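Local coordinates for protein transcriptional repressor, TetR family (Thermus thermophilus, PDB 3ANP) that represses genes of fatty acid degradation as a TetR-family regulator, probably by binding their control DNA, and binds lauroyl-CoA, at residues G175-L178 against A179-L182; N185-L188 against L189-M193. One frame throughout, in Å; residues are numbered along the deposited sequence.

Interaction 1: G175-L178 against A179-L182; sequences GRDL and AEEL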
ATOM      1  N   GLY A 175      -5.599  17.104   4.315  1.00 27.65           N
ATOM      2  CA  GLY A 175      -6.589  18.090   3.912  1.00 28.44           C
ATOM      3  C   GLY A 175      -7.522  17.589   2.826  1.00 29.88           C
ATOM      4  O   GLY A 175      -8.562  18.207   2.555  1.00 27.96           O
ATOM      5  N   ARG A 176      -7.162  16.470   2.200  1.00 27.25           N
ATOM      6  CA  ARG A 176      -7.988  15.899   1.143  1.00 24.90           C
ATOM      7  C   ARG A 176      -9.161  15.086   1.695  1.00 24.95           C
ATOM      8  O   ARG A 176      -9.222  14.787   2.888  1.00 23.54           O
ATOM      9  CB  ARG A 176      -7.123  15.031   0.219  1.00 31.10           C
ATOM     10  CG  ARG A 176      -5.911  15.778  -0.315  1.00 30.87           C
ATOM     11  CD  ARG A 176      -5.281  15.101  -1.517  1.00 34.88           C
ATOM     12  NE  ARG A 176      -4.163  15.892  -2.030  1.00 39.60           N
ATOM     13  CZ  ARG A 176      -3.418  15.562  -3.085  1.00 42.90           C
ATOM     14  NH1 ARG A 176      -3.660  14.444  -3.759  1.00 42.62           N
ATOM     15  NH2 ARG A 176      -2.427  16.357  -3.474  1.00 43.92           N
ATOM     16  N   ASP A 177     -10.095  14.745   0.812  1.00 23.30           N
ATOM     17  CA  ASP A 177     -11.291  13.986   1.171  1.00 21.98           C
ATOM     18  C   ASP A 177     -11.010  12.476   1.136  1.00 20.20           C
ATOM     19  O   ASP A 177     -11.086  11.853   0.080  1.00 17.54           O
ATOM     20  CB  ASP A 177     -12.401  14.327   0.168  1.00 24.75           C
ATOM     21  CG  ASP A 177     -13.731  13.672   0.499  1.00 27.70           C
ATOM     22  OD1 ASP A 177     -13.774  12.714   1.297  1.00 26.89           O
ATOM     23  OD2 ASP A 177     -14.745  14.123  -0.068  1.00 29.68           O
ATOM     24  N   LEU A 178     -10.702  11.883   2.283  1.00 19.68           N
ATOM     25  CA  LEU A 178     -10.418  10.448   2.303  1.00 18.89           C
ATOM     26  C   LEU A 178     -11.622   9.602   1.900  1.00 18.34           C
ATOM     27  O   LEU A 178     -11.461   8.591   1.225  1.00 18.62           O
ATOM     28  CB  LEU A 178      -9.897  10.007   3.675  1.00 16.20           C
ATOM     29  CG  LEU A 178      -9.617   8.510   3.915  1.00 16.78           C
ATOM     30  CD1 LEU A 178      -8.562   7.990   2.931  1.00 13.64           C
ATOM     31  CD2 LEU A 178      -9.142   8.300   5.376  1.00 13.18           C
ATOM     32  N   ALA A 179     -12.829  10.014   2.288  1.00 14.66           N
ATOM     33  CA  ALA A 179     -14.024   9.254   1.930  1.00 18.68           C
ATOM     34  C   ALA A 179     -14.123   9.118   0.396  1.00 19.17           C
ATOM     35  O   ALA A 179     -14.436   8.042  -0.129  1.00 16.52           O
ATOM     36  CB  ALA A 179     -15.274   9.950   2.482  1.00 22.00           C
ATOM     37  N   GLU A 180     -13.865  10.217  -0.306  1.00 15.83           N
ATOM     38  CA  GLU A 180     -13.911  10.242  -1.773  1.00 19.41           C
ATOM     39  C   GLU A 180     -12.852   9.302  -2.362  1.00 18.20           C
ATOM     40  O   GLU A 180     -13.089   8.607  -3.357  1.00 18.73           O
ATOM     41  CB  GLU A 180     -13.671  11.675  -2.271  1.00 20.72           C
ATOM     42  CG  GLU A 180     -13.844  11.901  -3.780  1.00 24.89           C
ATOM     43  CD  GLU A 180     -12.655  11.428  -4.609  1.00 26.68           C
ATOM     44  OE1 GLU A 180     -11.489  11.563  -4.148  1.00 22.14           O
ATOM     45  OE2 GLU A 180     -12.890  10.942  -5.737  1.00 30.85           O
ATOM     46  N   GLU A 181     -11.677   9.302  -1.744  1.00 17.48           N
ATOM     47  CA  GLU A 181     -10.577   8.457  -2.183  1.00 19.29           C
ATOM     48  C   GLU A 181     -10.908   6.970  -2.008  1.00 19.32           C
ATOM     49  O   GLU A 181     -10.645   6.163  -2.895  1.00 18.83           O
ATOM     50  CB  GLU A 181      -9.312   8.831  -1.397  1.00 21.36           C
ATOM     51  CG  GLU A 181      -8.149   7.846  -1.486  1.00 23.91           C
ATOM     52  CD  GLU A 181      -7.457   7.841  -2.841  1.00 22.98           C
ATOM     53  OE1 GLU A 181      -7.593   8.824  -3.606  1.00 22.99           O
ATOM     54  OE2 GLU A 181      -6.754   6.856  -3.129  1.00 25.18           O
ATOM     55  N   LEU A 182     -11.497   6.602  -0.874  1.00 15.83           N
ATOM     56  CA  LEU A 182     -11.833   5.201  -0.658  1.00 17.91           C
ATOM     57  C   LEU A 182     -12.954   4.760  -1.587  1.00 17.45           C
ATOM     58  O   LEU A 182     -12.969   3.622  -2.053  1.00 16.26           O
ATOM     59  CB  LEU A 182     -12.207   4.947   0.819  1.00 17.21           C
ATOM     60  CG  LEU A 182     -11.033   5.158   1.799  1.00 17.46           C
ATOM     61  CD1 LEU A 182     -11.471   4.716   3.186  1.00 16.91           C
ATOM     62  CD2 LEU A 182      -9.785   4.355   1.347  1.00 14.40           C
TER
HETATM   63  O   HOH W   1      -9.986  12.583  -2.396  1.00 27.01           O
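Leu178 and Leu182, one helical turn apart, meet on the buried side of this helix start, while Asp177 and Glu180 handle its polar side. CD1 of Leu178 rests 3.9 Å from CG of Leu182, the two side chains passing each other at a slant, and beneath them Leu182 N donates to Leu178 O, 2.9 Å away. Both leucines lie against Ala94 of helix 82-99; Leu178 also touches Trp169 and Leu182 touches Tyr162, so this packed side is closed by two further helices.

Asp177 is a worked example of an N-cap. With CG anti to the backbone N (chi1 -176°), its carboxylate reaches the first turn of helix 178-191, where OD1 accepts from Glu180 N at 3.0 Å. The N-H reaches OD1 from above the carboxylate plane, 70° out of it, yet the bond itself is fairly straight. CB of Glu180 packs 3.4 Å from CG of Asp177, and the two side chains cross almost at right angles. The backbone O of Asp177 accepts from Glu181 N at 3.2 Å, an i to i+4 bond.

The looser, polar side is bridged by solvent. One water donates both to Asp177 O, at 2.8 Å, and to Glu180 OE1. The Glu180 chain, bent at chi2, carries OE1 to a salt bridge with Arg153 of the second subunit, which also pairs with Glu181 OE1; Glu181 OE2 turns instead to Ser165 and Lys184 of its own chain.

Interaction 2: N185-L188 against L189-M193; sequences NLRL and LLEGM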
ATOM      1  N   ASN A 185     -11.394   3.852  -4.810  1.00 17.14           N
ATOM      2  CA  ASN A 185     -10.771   2.520  -4.771  1.00 16.87           C
ATOM      3  C   ASN A 185     -11.822   1.438  -4.928  1.00 18.11           C
ATOM      4  O   ASN A 185     -11.636   0.454  -5.661  1.00 17.25           O
ATOM      5  CB  ASN A 185     -10.046   2.273  -3.440  1.00 16.70           C
ATOM      6  CG  ASN A 185      -8.834   3.152  -3.258  1.00 19.40           C
ATOM      7  OD1 ASN A 185      -8.283   3.664  -4.226  1.00 23.34           O
ATOM      8  ND2 ASN A 185      -8.392   3.315  -2.007  1.00 16.87           N
ATOM      9  N   LEU A 186     -12.920   1.604  -4.202  1.00 16.75           N
ATOM     10  CA  LEU A 186     -14.004   0.647  -4.252  1.00 17.18           C
ATOM     11  C   LEU A 186     -14.603   0.520  -5.655  1.00 19.16           C
ATOM     12  O   LEU A 186     -14.716  -0.579  -6.186  1.00 19.04           O
ATOM     13  CB  LEU A 186     -15.092   1.049  -3.266  1.00 14.91           C
ATOM     14  CG  LEU A 186     -16.323   0.145  -3.286  1.00 21.66           C
ATOM     15  CD1 LEU A 186     -15.919  -1.280  -2.899  1.00 22.40           C
ATOM     16  CD2 LEU A 186     -17.365   0.690  -2.322  1.00 25.40           C
ATOM     17  N   ARG A 187     -14.999   1.645  -6.241  1.00 18.40           N
ATOM     18  CA  ARG A 187     -15.586   1.641  -7.578  1.00 20.80           C
ATOM     19  C   ARG A 187     -14.631   1.032  -8.607  1.00 18.60           C
ATOM     20  O   ARG A 187     -15.030   0.208  -9.433  1.00 17.06           O
ATOM     21  CB  ARG A 187     -15.919   3.071  -8.012  1.00 26.43           C
ATOM     22  CG  ARG A 187     -16.785   3.848  -7.038  1.00 35.50           C
ATOM     23  CD  ARG A 187     -18.256   3.592  -7.258  1.00 40.32           C
ATOM     24  NE  ARG A 187     -18.644   3.853  -8.641  1.00 45.71           N
ATOM     25  CZ  ARG A 187     -19.901   3.918  -9.066  1.00 46.83           C
ATOM     26  NH1 ARG A 187     -20.901   3.746  -8.211  1.00 48.15           N
ATOM     27  NH2 ARG A 187     -20.158   4.141 -10.348  1.00 46.31           N
ATOM     28  N   LEU A 188     -13.373   1.455  -8.580  1.00 17.34           N
ATOM     29  CA  LEU A 188     -12.416   0.931  -9.546  1.00 18.07           C
ATOM     30  C   LEU A 188     -12.208  -0.566  -9.427  1.00 17.17           C
ATOM     31  O   LEU A 188     -12.255  -1.273 -10.438  1.00 16.11           O
ATOM     32  CB  LEU A 188     -11.067   1.656  -9.446  1.00 20.13           C
ATOM     33  CG  LEU A 188     -11.028   3.066 -10.039  1.00 21.90           C
ATOM     34  CD1 LEU A 188      -9.591   3.571 -10.039  1.00 23.01           C
ATOM     35  CD2 LEU A 188     -11.570   3.040 -11.476  1.00 19.84           C
ATOM     36  N   LEU A 189     -11.994  -1.075  -8.212  1.00 13.92           N
ATOM     37  CA  LEU A 189     -11.782  -2.511  -8.084  1.00 15.17           C
ATOM     38  C   LEU A 189     -13.068  -3.310  -8.269  1.00 16.39           C
ATOM     39  O   LEU A 189     -13.060  -4.389  -8.863  1.00 17.69           O
ATOM     40  CB  LEU A 189     -11.159  -2.871  -6.731  1.00 15.81           C
ATOM     41  CG  LEU A 189     -10.437  -4.224  -6.752  1.00 23.05           C
ATOM     42  CD1 LEU A 189      -9.087  -4.039  -7.461  1.00 17.85           C
ATOM     43  CD2 LEU A 189     -10.216  -4.762  -5.326  1.00 21.39           C
ATOM     44  N   LEU A 190     -14.183  -2.795  -7.763  1.00 17.38           N
ATOM     45  CA  LEU A 190     -15.439  -3.523  -7.907  1.00 18.93           C
ATOM     46  C   LEU A 190     -15.953  -3.530  -9.354  1.00 18.81           C
ATOM     47  O   LEU A 190     -16.276  -4.593  -9.896  1.00 19.65           O
ATOM     48  CB  LEU A 190     -16.504  -2.927  -6.985  1.00 18.33           C
ATOM     49  CG  LEU A 190     -17.873  -3.622  -6.908  1.00 21.41           C
ATOM     50  CD1 LEU A 190     -17.711  -5.004  -6.307  1.00 20.93           C
ATOM     51  CD2 LEU A 190     -18.830  -2.795  -6.038  1.00 22.38           C
ATOM     52  N   GLU A 191     -16.019  -2.353  -9.982  1.00 16.60           N
ATOM     53  CA  GLU A 191     -16.530  -2.252 -11.356  1.00 17.00           C
ATOM     54  C   GLU A 191     -15.477  -2.325 -12.452  1.00 18.71           C
ATOM     55  O   GLU A 191     -15.769  -2.773 -13.567  1.00 20.95           O
ATOM     56  CB  GLU A 191     -17.299  -0.940 -11.535  1.00 17.58           C
ATOM     57  CG  GLU A 191     -18.425  -0.750 -10.540  1.00 24.88           C
ATOM     58  CD  GLU A 191     -19.065   0.625 -10.667  1.00 30.92           C
ATOM     59  OE1 GLU A 191     -18.320   1.628 -10.710  1.00 27.78           O
ATOM     60  OE2 GLU A 191     -20.310   0.702 -10.719  1.00 39.20           O
ATOM     61  N   GLY A 192     -14.263  -1.877 -12.140  1.00 14.70           N
ATOM     62  CA  GLY A 192     -13.204  -1.866 -13.135  1.00 15.62           C
ATOM     63  C   GLY A 192     -13.183  -0.542 -13.890  1.00 17.11           C
ATOM     64  O   GLY A 192     -14.123   0.260 -13.785  1.00 16.34           O
HETATM   65  N   MSE A 193     -12.112  -0.301 -14.644  1.00 15.16           N
HETATM   66  CA  MSE A 193     -11.979   0.926 -15.441  1.00 15.95           C
HETATM   67  C   MSE A 193     -12.837   0.846 -16.702  1.00 15.21           C
HETATM   68  O   MSE A 193     -13.289   1.872 -17.216  1.00 15.44           O
HETATM   69  CB  MSE A 193     -10.518   1.132 -15.874  1.00 16.74           C
HETATM   70  CG  MSE A 193      -9.525   1.149 -14.722  1.00 25.17           C
HETATM   71 SE   MSE A 193      -7.724   1.328 -15.440  1.00 41.17          SE
HETATM   72  CE  MSE A 193      -7.083  -0.458 -15.082  1.00 38.73           C
TER
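Arg187 and Glu191, four residues apart, form an i to i+4 salt bridge along the last turn of helix 178-191. Their side chains run side by side in the same direction, and OE1 of Glu191 lies over one face of the guanidinium, 3.1 Å from NE of Arg187. The two flat groups are turned 76° against each other, so the carboxylate meets the guanidinium steeply and not as a coplanar pair. Bends at chi2 (-86°) and chi3 (-54°) of Arg187 fold its end toward the acid, whereas Glu191 runs extended beyond CG.

Beneath them the backbone sets the spacing: Glu191 N donates to Arg187 O at 2.8 Å. The helix then stops at Gly192, where phi turns positive; its N makes a weak bond to Leu188 O, and a side chain would jam against the preceding carbonyl O. Past this break, CG of Met193, a selenomethionine, comes 4.3 Å from CD2 of Leu188.

Farther out, Leu186 and Leu189 pack on Leu158 of helix 151-172, and Leu186 also on Phe90 of helix 82-99. In the second subunit Arg146 bonds to Gly192 O and forms a salt bridge with Glu191 OE1, while Leu188 of that subunit packs on Leu189, as expected of a TetR-family protein, which usually dimerises through its C-terminal helices. A methionine in place of Arg187 would probably leave Glu191 without its partner within the helix, dependent on the arginine across the interface. With an arginine from each chain on OE1 and Arg87 adding positive charge near Arg187, the carboxylate is likely to stay ionised.

In the fold
Interactions 1 and 2 lie in series on helix 178-191, the former at its start and the latter at its end, with centres 16 Å apart, the backbone of one running into the next turn of the other: Glu181 O is 3.1 Å from Asn185 N. Glu180 and Glu181 at the start and Glu191 at the end each form salt bridges with an arginine of the second subunit, while the apolar side rests on helices 82-99 and 151-172. Neither contact touches the acyl-CoA: the side chain of Leu182 is about 10 Å from it, and that of Glu181 about 10 Å from a bound lauric acid. Tyr162, on which Leu182 packs, lines the acyl-CoA pocket, consistent with interaction 1 lying one layer behind.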